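Local atomic coordinates of alpha-L-rhamnosidase (Streptomyces avermitilis, PDB entry 3W5M), a protein that hydrolyses terminal non-reducing alpha-L-rhamnose residues, releasing L-rhamnose from citrus flavonoids such as naringin and from the arabinogalactan-protein gum arabic. Residues A[364-369]-A[449-454]; A[405-408]-A[412-415]. All coordinates share one frame; numbering follows the deposited sequence.

Contact 1. Residues A[364-369]-A[449-454]; sequences SVRPGA and TSPGFD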
ATOM      1  N   SER A 364     -27.662 -13.937   4.423  1.00 27.15           N
ATOM      2  CA  SER A 364     -27.288 -14.674   3.234  1.00 28.01           C
ATOM      3  C   SER A 364     -27.474 -16.175   3.342  1.00 27.38           C
ATOM      4  O   SER A 364     -27.585 -16.845   2.330  1.00 30.19           O
ATOM      5  CB  SER A 364     -25.834 -14.375   2.858  1.00 31.94           C
ATOM      6  OG  SER A 364     -25.754 -13.487   1.765  1.00 38.61           O
ATOM      7  N   VAL A 365     -27.506 -16.725   4.551  1.00 27.77           N
ATOM      8  CA  VAL A 365     -27.635 -18.182   4.677  1.00 28.05           C
ATOM      9  C   VAL A 365     -29.089 -18.583   4.459  1.00 26.86           C
ATOM     10  O   VAL A 365     -29.975 -17.758   4.646  1.00 30.77           O
ATOM     11  CB  VAL A 365     -27.143 -18.717   6.040  1.00 28.57           C
ATOM     12  CG1 VAL A 365     -25.640 -18.502   6.179  1.00 29.69           C
ATOM     13  CG2 VAL A 365     -27.874 -18.044   7.182  1.00 29.89           C
ATOM     14  N   ARG A 366     -29.300 -19.834   4.073  1.00 26.88           N
ATOM     15  CA  ARG A 366     -30.628 -20.362   3.718  1.00 29.02           C
ATOM     16  C   ARG A 366     -30.938 -21.663   4.425  1.00 30.15           C
ATOM     17  O   ARG A 366     -30.016 -22.434   4.746  1.00 28.75           O
ATOM     18  CB  ARG A 366     -30.692 -20.656   2.212  1.00 28.28           C
ATOM     19  CG  ARG A 366     -30.507 -19.461   1.312  1.00 29.79           C
ATOM     20  CD  ARG A 366     -30.514 -19.914  -0.145  1.00 30.09           C
ATOM     21  NE  ARG A 366     -30.347 -18.772  -1.046  1.00 31.15           N
ATOM     22  CZ  ARG A 366     -30.274 -18.843  -2.375  1.00 31.11           C
ATOM     23  NH1 ARG A 366     -30.391 -20.006  -3.013  1.00 30.19           N
ATOM     24  NH2 ARG A 366     -30.111 -17.728  -3.068  1.00 31.14           N
ATOM     25  N   PRO A 367     -32.243 -21.939   4.638  1.00 30.00           N
ATOM     26  CA  PRO A 367     -32.640 -23.300   4.972  1.00 32.23           C
ATOM     27  C   PRO A 367     -32.408 -24.177   3.769  1.00 31.89           C
ATOM     28  O   PRO A 367     -32.619 -23.739   2.644  1.00 34.83           O
ATOM     29  CB  PRO A 367     -34.155 -23.186   5.220  1.00 31.64           C
ATOM     30  CG  PRO A 367     -34.583 -21.903   4.589  1.00 33.65           C
ATOM     31  CD  PRO A 367     -33.380 -20.997   4.725  1.00 32.25           C
ATOM     32  N   GLY A 368     -31.985 -25.404   3.985  1.00 31.45           N
ATOM     33  CA  GLY A 368     -31.767 -26.300   2.877  1.00 32.34           C
ATOM     34  C   GLY A 368     -30.465 -25.959   2.188  1.00 32.97           C
ATOM     35  O   GLY A 368     -29.455 -25.691   2.848  1.00 32.32           O
ATOM     36  N   ALA A 369     -30.504 -25.931   0.861  1.00 29.28           N
ATOM     37  CA  ALA A 369     -29.301 -25.942   0.059  1.00 27.74           C
ATOM     38  C   ALA A 369     -28.601 -24.588   0.004  1.00 26.32           C
ATOM     39  O   ALA A 369     -29.214 -23.531  -0.199  1.00 25.27           O
ATOM     40  CB  ALA A 369     -29.585 -26.476  -1.338  1.00 30.51           C
ATOM     41  N   THR A 449     -21.785 -19.747  -7.852  1.00 23.07           N
ATOM     42  CA  THR A 449     -21.846 -19.262  -6.464  1.00 24.26           C
ATOM     43  C   THR A 449     -23.190 -19.553  -5.817  1.00 23.42           C
ATOM     44  O   THR A 449     -23.444 -19.128  -4.703  1.00 22.96           O
ATOM     45  CB  THR A 449     -21.508 -17.771  -6.350  1.00 25.71           C
ATOM     46  OG1 THR A 449     -22.547 -17.001  -6.961  1.00 27.83           O
ATOM     47  CG2 THR A 449     -20.188 -17.481  -7.068  1.00 24.61           C
ATOM     48  N   SER A 450     -24.042 -20.295  -6.533  1.00 24.75           N
ATOM     49  CA  SER A 450     -25.364 -20.674  -6.036  1.00 25.66           C
ATOM     50  C   SER A 450     -25.557 -22.187  -5.906  1.00 23.47           C
ATOM     51  O   SER A 450     -24.928 -22.961  -6.629  1.00 25.66           O
ATOM     52  CB  SER A 450     -26.469 -20.084  -6.945  1.00 23.65           C
ATOM     53  OG  SER A 450     -26.519 -18.673  -6.788  1.00 25.26           O
ATOM     54  N   PRO A 451     -26.445 -22.616  -4.992  1.00 25.40           N
ATOM     55  CA  PRO A 451     -26.695 -24.049  -4.872  1.00 26.58           C
ATOM     56  C   PRO A 451     -27.403 -24.563  -6.113  1.00 28.36           C
ATOM     57  O   PRO A 451     -27.916 -23.767  -6.885  1.00 29.48           O
ATOM     58  CB  PRO A 451     -27.591 -24.164  -3.634  1.00 25.54           C
ATOM     59  CG  PRO A 451     -28.179 -22.824  -3.427  1.00 25.70           C
ATOM     60  CD  PRO A 451     -27.310 -21.811  -4.107  1.00 23.59           C
ATOM     61  N   GLY A 452     -27.390 -25.884  -6.308  1.00 30.83           N
ATOM     62  CA  GLY A 452     -28.020 -26.512  -7.467  1.00 33.20           C
ATOM     63  C   GLY A 452     -27.148 -26.491  -8.716  1.00 34.30           C
ATOM     64  O   GLY A 452     -27.621 -26.781  -9.810  1.00 37.25           O
ATOM     65  N   PHE A 453     -25.874 -26.132  -8.560  1.00 33.73           N
ATOM     66  CA  PHE A 453     -24.931 -26.042  -9.688  1.00 31.92           C
ATOM     67  C   PHE A 453     -24.304 -27.393 -10.022  1.00 32.30           C
ATOM     68  O   PHE A 453     -23.940 -28.156  -9.144  1.00 34.08           O
ATOM     69  CB  PHE A 453     -23.843 -24.968  -9.396  1.00 30.28           C
ATOM     70  CG  PHE A 453     -22.791 -24.842 -10.464  1.00 28.57           C
ATOM     71  CD1 PHE A 453     -23.028 -24.088 -11.614  1.00 27.18           C
ATOM     72  CD2 PHE A 453     -21.554 -25.461 -10.316  1.00 27.86           C
ATOM     73  CE1 PHE A 453     -22.056 -23.985 -12.607  1.00 27.22           C
ATOM     74  CE2 PHE A 453     -20.568 -25.362 -11.302  1.00 28.03           C
ATOM     75  CZ  PHE A 453     -20.819 -24.625 -12.457  1.00 27.81           C
ATOM     76  N   ASP A 454     -24.180 -27.697 -11.308  1.00 34.67           N
ATOM     77  CA  ASP A 454     -23.588 -28.961 -11.729  1.00 36.84           C
ATOM     78  C   ASP A 454     -22.068 -28.853 -11.824  1.00 35.36           C
ATOM     79  O   ASP A 454     -21.550 -28.396 -12.854  1.00 34.33           O
ATOM     80  CB  ASP A 454     -24.195 -29.397 -13.083  1.00 41.17           C
ATOM     81  CG  ASP A 454     -23.606 -30.710 -13.614  1.00 44.50           C
ATOM     82  OD1 ASP A 454     -22.826 -31.392 -12.915  1.00 43.71           O
ATOM     83  OD2 ASP A 454     -23.930 -31.065 -14.763  1.00 51.54           O
TER

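Contact 2. Residues A[405-408]-A[412-415]; sequences VEYA and SERI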
ATOM      1  N   VAL A 405     -22.831 -20.952  11.634  1.00 19.65           N
ATOM      2  CA  VAL A 405     -24.234 -20.546  11.723  1.00 22.08           C
ATOM      3  C   VAL A 405     -24.786 -20.965  13.081  1.00 21.58           C
ATOM      4  O   VAL A 405     -24.692 -22.148  13.438  1.00 26.14           O
ATOM      5  CB  VAL A 405     -25.058 -21.249  10.641  1.00 22.22           C
ATOM      6  CG1 VAL A 405     -26.451 -20.609  10.578  1.00 22.27           C
ATOM      7  CG2 VAL A 405     -24.333 -21.180   9.290  1.00 21.30           C
ATOM      8  N   GLU A 406     -25.337 -20.011  13.823  1.00 22.53           N
ATOM      9  CA  GLU A 406     -25.982 -20.260  15.129  1.00 25.13           C
ATOM     10  C   GLU A 406     -27.483 -20.190  14.917  1.00 24.81           C
ATOM     11  O   GLU A 406     -27.965 -19.317  14.203  1.00 25.02           O
ATOM     12  CB  GLU A 406     -25.633 -19.195  16.156  1.00 28.42           C
ATOM     13  CG  GLU A 406     -24.187 -18.720  16.166  1.00 38.52           C
ATOM     14  CD  GLU A 406     -23.271 -19.496  17.103  1.00 48.95           C
ATOM     15  OE1 GLU A 406     -23.487 -20.715  17.327  1.00 54.87           O
ATOM     16  OE2 GLU A 406     -22.301 -18.869  17.605  1.00 52.53           O
ATOM     17  N   TYR A 407     -28.204 -21.073  15.587  1.00 24.37           N
ATOM     18  CA  TYR A 407     -29.654 -21.147  15.465  1.00 25.37           C
ATOM     19  C   TYR A 407     -30.322 -20.716  16.781  1.00 25.76           C
ATOM     20  O   TYR A 407     -29.700 -20.795  17.851  1.00 25.86           O
ATOM     21  CB  TYR A 407     -30.043 -22.559  15.017  1.00 23.66           C
ATOM     22  CG  TYR A 407     -29.636 -22.829  13.589  1.00 26.01           C
ATOM     23  CD1 TYR A 407     -30.387 -22.303  12.522  1.00 27.56           C
ATOM     24  CD2 TYR A 407     -28.497 -23.573  13.289  1.00 25.15           C
ATOM     25  CE1 TYR A 407     -30.018 -22.524  11.207  1.00 27.42           C
ATOM     26  CE2 TYR A 407     -28.121 -23.802  11.968  1.00 27.18           C
ATOM     27  CZ  TYR A 407     -28.899 -23.266  10.928  1.00 27.43           C
ATOM     28  OH  TYR A 407     -28.557 -23.473   9.608  1.00 29.18           O
ATOM     29  N   ALA A 408     -31.558 -20.214  16.684  1.00 25.26           N
ATOM     30  CA  ALA A 408     -32.270 -19.669  17.824  1.00 24.95           C
ATOM     31  C   ALA A 408     -32.491 -20.714  18.911  1.00 23.68           C
ATOM     32  O   ALA A 408     -32.572 -20.353  20.066  1.00 28.12           O
ATOM     33  CB  ALA A 408     -33.604 -19.002  17.419  1.00 26.77           C
ATOM     34  N   SER A 412     -25.855 -25.173  16.408  1.00 22.87           N
ATOM     35  CA  SER A 412     -25.047 -24.532  15.368  1.00 23.04           C
ATOM     36  C   SER A 412     -24.477 -25.505  14.355  1.00 22.19           C
ATOM     37  O   SER A 412     -24.473 -26.726  14.546  1.00 21.97           O
ATOM     38  CB  SER A 412     -23.949 -23.671  16.011  1.00 24.98           C
ATOM     39  OG  SER A 412     -23.077 -24.483  16.718  1.00 28.48           O
ATOM     40  N   GLU A 413     -24.016 -24.956  13.232  1.00 22.58           N
ATOM     41  CA  GLU A 413     -23.413 -25.747  12.184  1.00 24.61           C
ATOM     42  C   GLU A 413     -22.126 -25.026  11.822  1.00 23.56           C
ATOM     43  O   GLU A 413     -22.076 -23.795  11.829  1.00 23.80           O
ATOM     44  CB  GLU A 413     -24.328 -25.819  10.948  1.00 29.68           C
ATOM     45  CG  GLU A 413     -25.685 -26.485  11.182  1.00 38.16           C
ATOM     46  CD  GLU A 413     -25.585 -27.966  11.554  1.00 46.92           C
ATOM     47  OE1 GLU A 413     -24.534 -28.601  11.295  1.00 51.57           O
ATOM     48  OE2 GLU A 413     -26.569 -28.506  12.116  1.00 54.13           O
ATOM     49  N   ARG A 414     -21.096 -25.796  11.523  1.00 23.34           N
ATOM     50  CA  ARG A 414     -19.848 -25.230  11.026  1.00 24.63           C
ATOM     51  C   ARG A 414     -19.495 -25.854   9.674  1.00 24.45           C
ATOM     52  O   ARG A 414     -19.397 -27.080   9.543  1.00 25.24           O
ATOM     53  CB  ARG A 414     -18.730 -25.451  12.064  1.00 24.70           C
ATOM     54  CG  ARG A 414     -17.467 -24.681  11.743  1.00 26.99           C
ATOM     55  CD  ARG A 414     -16.363 -25.025  12.732  1.00 27.05           C
ATOM     56  NE  ARG A 414     -16.676 -24.501  14.058  1.00 29.68           N
ATOM     57  CZ  ARG A 414     -15.806 -24.428  15.059  1.00 29.86           C
ATOM     58  NH1 ARG A 414     -14.555 -24.834  14.898  1.00 32.02           N
ATOM     59  NH2 ARG A 414     -16.195 -23.956  16.225  1.00 31.21           N
ATOM     60  N   ILE A 415     -19.314 -25.009   8.658  1.00 24.14           N
ATOM     61  CA  ILE A 415     -18.954 -25.465   7.321  1.00 23.09           C
ATOM     62  C   ILE A 415     -17.543 -24.927   7.091  1.00 23.53           C
ATOM     63  O   ILE A 415     -17.280 -23.764   7.369  1.00 23.37           O
ATOM     64  CB  ILE A 415     -19.942 -24.912   6.255  1.00 26.12           C
ATOM     65  CG1 ILE A 415     -21.405 -25.289   6.594  1.00 27.12           C
ATOM     66  CG2 ILE A 415     -19.531 -25.344   4.857  1.00 27.44           C
ATOM     67  CD1 ILE A 415     -21.682 -26.789   6.608  1.00 29.77           C
TER

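Contact 1. Residues A[364-369]-A[449-454]
The guanidinium of R366 reaches the pyrrolidine ring of P451 where two connections meet at one end of a beta-sandwich, consistent with the jelly-roll architecture of this enzyme. Residues 364-369 lead into strand 368-377; residues 449-454 belong to the loop before strand 459-463. Both strands lie in the same antiparallel sheet. From CB, which heads toward P451, the R366 chain leaves with CG anti to the carbonyl carbon (chi1 -62°) and then runs fully extended through CD to NE, an extended chain that carries the guanidinium across to the proline. At the tip the touching falls to NH1, which sits 3.6 Å from CG of P451 and 3.7 Å from CD of P451. The two side chains cross at about a right angle, and the guanidinium meets the ring obliquely. N334, in the turn after strand 328-333, touches both R366 and P451. Strand entry supplies the other half of the contact: CB of A369 packs on CB of P451 at 3.8 Å, the one apolar side-chain pair across the gap. No hydrogen bond spans the two segments, and 132 Å² is buried in total; this is shallow surface packing, away from the rhamnose and calcium sites. Each side is held by its own polar bonds: the carbonyl of R366 accepts from ND2 of N370, and E308 of strand 303-311 takes the backbone N-H groups of G452 and F453 on its two carboxylate oxygens. The same CG of P451 also takes the carbonyl oxygen of A369, at 3.5 Å, in a direction roughly perpendicular to that of NH1 of R366.

Contact 2. Residues A[405-408]-A[412-415]
V405 and E413 face each other as an antiparallel hydrogen-bonded pair, gripped by two backbone bonds: V405 N to E413 O at 2.9 Å, nearly straight at 173°, and E413 N to V405 O, also 2.9 Å. This is the tight part of the contact. One residue on, E406 and S412 form a non-hydrogen-bonded pair whose CA atoms close to 4.4 Å. On the face carrying V405 and E413, the ring of Y407 turns its edge to strand 412-416, with CE2 3.7 Å from CG of E413 and CD2 4.1 Å from CA of S412. On the E413 side the touch is made by the methylene CG, and the carboxylate plane stands 65° from the ring. Y407 and V405 are buried here against V316, and L311 backs both Y407 and E413. The opposite face is looser: S412 is exposed, and E406 curls back at chi2 (-91°) to put OE1 3.3 Å from CB of S412. OG of S412 stays 3.8 Å from OE1 of E406, not hydrogen-bonded to it; OE2 of E406 forms a salt bridge with R318 on the adjoining strand 316-326. The two pairs belong to a beta hairpin of strands 398-407 and 412-416, the second of which is an edge strand of one sheet of the sandwich.

Overall arrangement
Leaving residues 364-369, the chain runs along strand 368-377, later along strand 398-407, and turns at once into strand 412-416. Contact 2 closes this local hairpin, with three residues between its segments. The chain continues through strands 422-424, 428-432 and 436-440 before residues 449-454 return to the starting segment and close contact 1, a loop of 79 intervening residues. Contact 2 is thus nested within contact 1. Their centres are 16 Å apart and nearest atoms about 4 Å, without touching. Contact 1 ties together two connections that lead into the sheet of strands 303-311, 368-377 and 459-463; contact 2 belongs to the other sheet, and L311 meets V365, Y407 and E413.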